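Local atomic coordinates of glycosyl transferase family 8 (Streptococcus pneumoniae, PDB entry 5GVV), a protein that transfers galactose from UDP-galactose to the terminal glucose of already glycosylated serine-rich repeat protein PsrP, as the third step in its O-glycosylation. Residues A[56-61]-A[256-261]; A[26-29]-A[33-36]. One frame throughout, in Å; residues are numbered along the deposited sequence.

Interaction 1: residues A[56-61]-A[256-261]; sequences QEMGGD and SVILNE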
loop_
_atom_site.group_PDB
_atom_site.type_symbol
_atom_site.label_atom_id
_atom_site.label_comp_id
_atom_site.label_asym_id
_atom_site.label_seq_id
_atom_site.Cartn_x
_atom_site.Cartn_y
_atom_site.Cartn_z
ATOM N N GLN A 56 8.374 9.021 17.327
ATOM C CA GLN A 56 9.227 9.361 18.463
ATOM C C GLN A 56 10.155 10.536 18.159
ATOM O O GLN A 56 10.401 11.387 19.019
ATOM C CB GLN A 56 10.038 8.135 18.899
ATOM C CG GLN A 56 9.173 7.002 19.463
ATOM C CD GLN A 56 9.976 5.775 19.823
ATOM O OE1 GLN A 56 11.153 5.670 19.481
ATOM N NE2 GLN A 56 9.345 4.833 20.515
ATOM N N GLU A 57 10.672 10.580 16.936
ATOM C CA GLU A 57 11.557 11.662 16.530
ATOM C C GLU A 57 10.816 12.996 16.502
ATOM O O GLU A 57 11.434 14.059 16.611
ATOM C CB GLU A 57 12.201 11.345 15.171
ATOM C CG GLU A 57 13.237 10.226 15.252
ATOM C CD GLU A 57 13.827 9.836 13.908
ATOM O OE1 GLU A 57 13.220 10.138 12.861
ATOM O OE2 GLU A 57 14.908 9.211 13.907
HETATM N N MSE A 58 9.522 12.925 16.394
HETATM C CA MSE A 58 8.682 14.110 16.365
HETATM C C MSE A 58 8.103 14.363 17.765
HETATM O O MSE A 58 7.239 15.200 17.923
HETATM C CB MSE A 58 7.608 14.044 15.283
HETATM C CG MSE A 58 8.221 14.041 13.871
HETATM SE SE MSE A 58 6.689 14.031 12.617
HETATM C CE MSE A 58 5.778 12.357 12.702
ATOM N N GLY A 59 8.610 13.642 18.767
ATOM C CA GLY A 59 8.221 13.828 20.154
ATOM C C GLY A 59 6.978 13.070 20.578
ATOM O O GLY A 59 6.344 13.424 21.577
ATOM N N GLY A 60 6.628 12.025 19.831
ATOM C CA GLY A 60 5.431 11.256 20.134
ATOM C C GLY A 60 5.719 9.768 20.227
ATOM O O GLY A 60 6.835 9.373 20.559
ATOM N N ASP A 61 4.717 8.940 19.943
ATOM C CA ASP A 61 4.910 7.491 19.939
ATOM C C ASP A 61 3.850 6.813 19.073
ATOM O O ASP A 61 2.902 7.461 18.607
ATOM C CB ASP A 61 4.850 6.942 21.365
ATOM C CG ASP A 61 5.818 5.791 21.596
ATOM O OD1 ASP A 61 6.304 5.199 20.608
ATOM O OD2 ASP A 61 6.084 5.476 22.776
ATOM N N SER A 256 10.304 11.431 4.930
ATOM C CA SER A 256 11.474 12.296 5.040
ATOM C C SER A 256 11.109 13.775 4.898
ATOM O O SER A 256 11.672 14.623 5.601
ATOM C CB SER A 256 12.519 11.902 4.001
ATOM O OG SER A 256 11.992 12.015 2.691
ATOM N N VAL A 257 10.172 14.086 3.999
ATOM C CA VAL A 257 9.667 15.454 3.865
ATOM C C VAL A 257 9.050 15.929 5.179
ATOM O O VAL A 257 9.289 17.056 5.629
ATOM C CB VAL A 257 8.602 15.570 2.756
ATOM C CG1 VAL A 257 7.921 16.944 2.803
ATOM C CG2 VAL A 257 9.216 15.328 1.395
ATOM N N ILE A 258 8.249 15.062 5.787
ATOM C CA ILE A 258 7.550 15.398 7.024
ATOM C C ILE A 258 8.539 15.620 8.165
ATOM O O ILE A 258 8.442 16.605 8.900
ATOM C CB ILE A 258 6.540 14.300 7.406
ATOM C CG1 ILE A 258 5.498 14.136 6.295
ATOM C CG2 ILE A 258 5.876 14.604 8.758
ATOM C CD1 ILE A 258 4.599 12.922 6.458
ATOM N N LEU A 259 9.490 14.700 8.307
ATOM C CA LEU A 259 10.511 14.801 9.346
ATOM C C LEU A 259 11.413 16.021 9.139
ATOM O O LEU A 259 11.764 16.706 10.100
ATOM C CB LEU A 259 11.342 13.518 9.395
ATOM C CG LEU A 259 10.579 12.269 9.835
ATOM C CD1 LEU A 259 11.370 11.014 9.512
ATOM C CD2 LEU A 259 10.264 12.331 11.319
ATOM N N ASN A 260 11.770 16.299 7.888
ATOM C CA ASN A 260 12.622 17.447 7.576
ATOM C C ASN A 260 12.012 18.806 7.944
ATOM O O ASN A 260 12.731 19.726 8.351
ATOM C CB ASN A 260 13.012 17.446 6.094
ATOM C CG ASN A 260 13.736 18.711 5.684
ATOM O OD1 ASN A 260 13.116 19.692 5.266
ATOM N ND2 ASN A 260 15.056 18.703 5.817
ATOM N N GLU A 261 10.697 18.936 7.786
ATOM C CA GLU A 261 10.001 20.163 8.166
ATOM C C GLU A 261 10.112 20.413 9.668
ATOM O O GLU A 261 10.400 21.530 10.100
ATOM C CB GLU A 261 8.527 20.091 7.762
ATOM C CG GLU A 261 8.288 20.081 6.262
ATOM C CD GLU A 261 8.357 21.467 5.644
ATOM O OE1 GLU A 261 8.363 22.463 6.403
ATOM O OE2 GLU A 261 8.398 21.557 4.398
#

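Interaction 2: residues A[26-29]-A[33-36]; sequences SLCR and HLKI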
loop_
_atom_site.group_PDB
_atom_site.type_symbol
_atom_site.label_atom_id
_atom_site.label_comp_id
_atom_site.label_asym_id
_atom_site.label_seq_id
_atom_site.Cartn_x
_atom_site.Cartn_y
_atom_site.Cartn_z
ATOM N N SER A 26 -0.643 12.937 6.977
ATOM C CA SER A 26 -1.238 14.274 6.946
ATOM C C SER A 26 -1.332 14.852 8.359
ATOM O O SER A 26 -1.061 16.036 8.567
ATOM C CB SER A 26 -2.608 14.253 6.259
ATOM O OG SER A 26 -3.570 13.516 6.992
ATOM N N LEU A 27 -1.689 14.008 9.325
ATOM C CA LEU A 27 -1.744 14.403 10.736
ATOM C C LEU A 27 -0.373 14.843 11.265
ATOM O O LEU A 27 -0.252 15.897 11.906
ATOM C CB LEU A 27 -2.298 13.250 11.586
ATOM C CG LEU A 27 -2.337 13.400 13.111
ATOM C CD1 LEU A 27 -3.254 14.533 13.534
ATOM C CD2 LEU A 27 -2.765 12.108 13.770
ATOM N N CYS A 28 0.654 14.043 10.986
ATOM C CA CYS A 28 2.001 14.302 11.500
ATOM C C CYS A 28 2.668 15.467 10.778
ATOM O O CYS A 28 3.546 16.130 11.330
ATOM C CB CYS A 28 2.874 13.048 11.371
ATOM S SG CYS A 28 2.337 11.669 12.397
ATOM N N ARG A 29 2.264 15.697 9.532
ATOM C CA ARG A 29 2.762 16.824 8.760
ATOM C C ARG A 29 2.504 18.150 9.482
ATOM O O ARG A 29 3.339 19.061 9.449
ATOM C CB ARG A 29 2.088 16.837 7.387
ATOM C CG ARG A 29 2.390 18.063 6.540
ATOM C CD ARG A 29 3.879 18.197 6.255
ATOM N NE ARG A 29 4.142 19.279 5.313
ATOM C CZ ARG A 29 4.392 20.536 5.669
ATOM N NH1 ARG A 29 4.420 20.882 6.949
ATOM N NH2 ARG A 29 4.615 21.454 4.742
ATOM N N HIS A 33 4.294 15.873 18.564
ATOM C CA HIS A 33 4.010 15.346 19.899
ATOM C C HIS A 33 2.713 14.551 19.965
ATOM O O HIS A 33 1.830 14.844 20.781
ATOM C CB HIS A 33 3.987 16.477 20.930
ATOM C CG HIS A 33 5.282 17.220 21.037
ATOM N ND1 HIS A 33 5.654 18.202 20.144
ATOM C CD2 HIS A 33 6.294 17.124 21.933
ATOM C CE1 HIS A 33 6.837 18.679 20.485
ATOM N NE2 HIS A 33 7.250 18.038 21.564
ATOM N N LEU A 34 2.600 13.540 19.112
ATOM C CA LEU A 34 1.378 12.749 19.055
ATOM C C LEU A 34 1.591 11.330 19.573
ATOM O O LEU A 34 2.498 10.621 19.123
ATOM C CB LEU A 34 0.851 12.706 17.620
ATOM C CG LEU A 34 0.728 14.048 16.904
ATOM C CD1 LEU A 34 0.438 13.820 15.438
ATOM C CD2 LEU A 34 -0.363 14.896 17.523
ATOM N N LYS A 35 0.764 10.921 20.528
ATOM C CA LYS A 35 0.739 9.529 20.938
ATOM C C LYS A 35 -0.377 8.862 20.153
ATOM O O LYS A 35 -1.562 9.040 20.456
ATOM C CB LYS A 35 0.497 9.403 22.440
ATOM C CG LYS A 35 0.565 7.973 22.955
ATOM C CD LYS A 35 0.461 7.953 24.467
ATOM C CE LYS A 35 0.499 6.539 25.021
ATOM N NZ LYS A 35 0.257 6.573 26.493
ATOM N N ILE A 36 0.008 8.119 19.121
ATOM C CA ILE A 36 -0.957 7.511 18.214
ATOM C C ILE A 36 -1.197 6.037 18.532
ATOM O O ILE A 36 -0.265 5.230 18.532
ATOM C CB ILE A 36 -0.497 7.645 16.747
ATOM C CG1 ILE A 36 -0.462 9.122 16.334
ATOM C CG2 ILE A 36 -1.420 6.866 15.825
ATOM C CD1 ILE A 36 0.087 9.360 14.947
#

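Interaction 1: residues A[56-61]-A[256-261]
This is an apolar contact between a helix end and a helix flank: Glu57 and Met58, where helix 45-57 runs out, lie against Ile258 and Leu259 of helix 255-263. Met58, built as selenomethionine, and Leu259 share most of it. CG of Met58 sits 3.7 Å from CD2 of Leu259, the two side chains crossing at about a right angle. One atom further out, the selenium SE reaches CG2 of Ile258 at 4.0 Å. There the chain bends (chi3 -69°), and CE turns off toward helix 17-30 instead of following helix 255-263. Ile258 offers its CG2 branch here, placed opposite its own backbone N by the first torsion. Leu259 works as a fork: CD2 fits between Met58 and Glu57, and CD1 lies 3.9 Å from OE1 of Glu57. That carboxylate oxygen merely packs on the two methyls.

The backbone turns away just behind the contact. Met58 is the first residue to leave helical angles, and Gly59, with its positive phi of 85°, is the C-prime residue of a Schellman motif that closes helix 45-57, Gly60 N bonding to Leu55 O. Gln56 braces this turn: its NE2 donates to OD1 of Asp61 at 3.1 Å, arriving from above the carboxylate plane, while its OE1 accepts from the backbone N of Lys272. With both ends of the amide used, its flip is fixed.

Around this, Trp255 and Trp262 of helix 255-263 also touch Met58, and Tyr54 of helix 45-57 reaches Leu259. Ser256, near the start of helix 255-263, is hydrogen-bonded to Ser256 of the second subunit, while Ile258 and Met58 pack on Lys25 and Cys28 of helix 17-30.

Interaction 2: residues A[26-29]-A[33-36]
Leu27 and Cys28 meet Leu34 and Ile36 without any flat group between them; the imidazole of His33 takes no part and stands apart from segment 26-29. That ring meets Tyr269 with the planes about 80° apart, and its NE2 is hydrogen-bonded to the Tyr269 hydroxyl.

The contact itself is a knot of four buried aliphatic and sulfur-bearing side chains. Leu34 pushes CD1 in to 3.6 Å from CG of Leu27, meeting the branch point more closely than either of its methyls. Leu27 swings its CG opposite the backbone N (chi1 175°), which sends the branched end out from the helix toward the strand. Helix 17-30 is the crossover of the beta-alpha-beta unit formed with strands 6-11 and 34-40, part of the nucleotide-binding Rossmann-like half of the GT-A fold. Bound UDP lies about 12 Å from the side chain of Ile36, so this packing is close to the nucleotide but not part of its pocket.

CD1 of Leu34 also lies 4.2 Å from SG of Cys28, so it sits over the groove between two successive helix residues. CD2 of Leu27 meets CD1 of Ile36 tip to tip at 4.1 Å. Ile36 has a straight CG1-CD1 arm (chi2 175°), and the CD1 at its end also approaches SG of Cys28, at 4.1 Å. The sulfur thus has a methyl from each of the two strand residues beside it.

Leu34 and Ile36, two apart on strand 34-40, face the helix together, while Lys35 between them points off and makes a salt bridge with Glu99. Val8 and Phe10 of strand 6-11 touch Leu27, and Phe10 also reaches Ile36. Leu55 of helix 45-57 touches both Cys28 and Ile36.

Overall arrangement
Both contacts are buried and apolar, their centres about 8 Å apart, but they join different parts. Interaction 2 is local, its two segments separated by three residues of chain, and lies between helix 17-30 and the face of the main sheet. Interaction 1 links segments 195 residues apart and brings helix 255-263 onto the end of helix 45-57; it is further from the chain centre, and carries a carboxylate and a helix-capping turn that interaction 2 lacks. They meet where Met58 CE packs on Cys28 CB. Asp61 also pairs with Leu34 and Ile36 through probable backbone hydrogen bonds, which belong to the parallel pairing of strands 61-66 and 34-40.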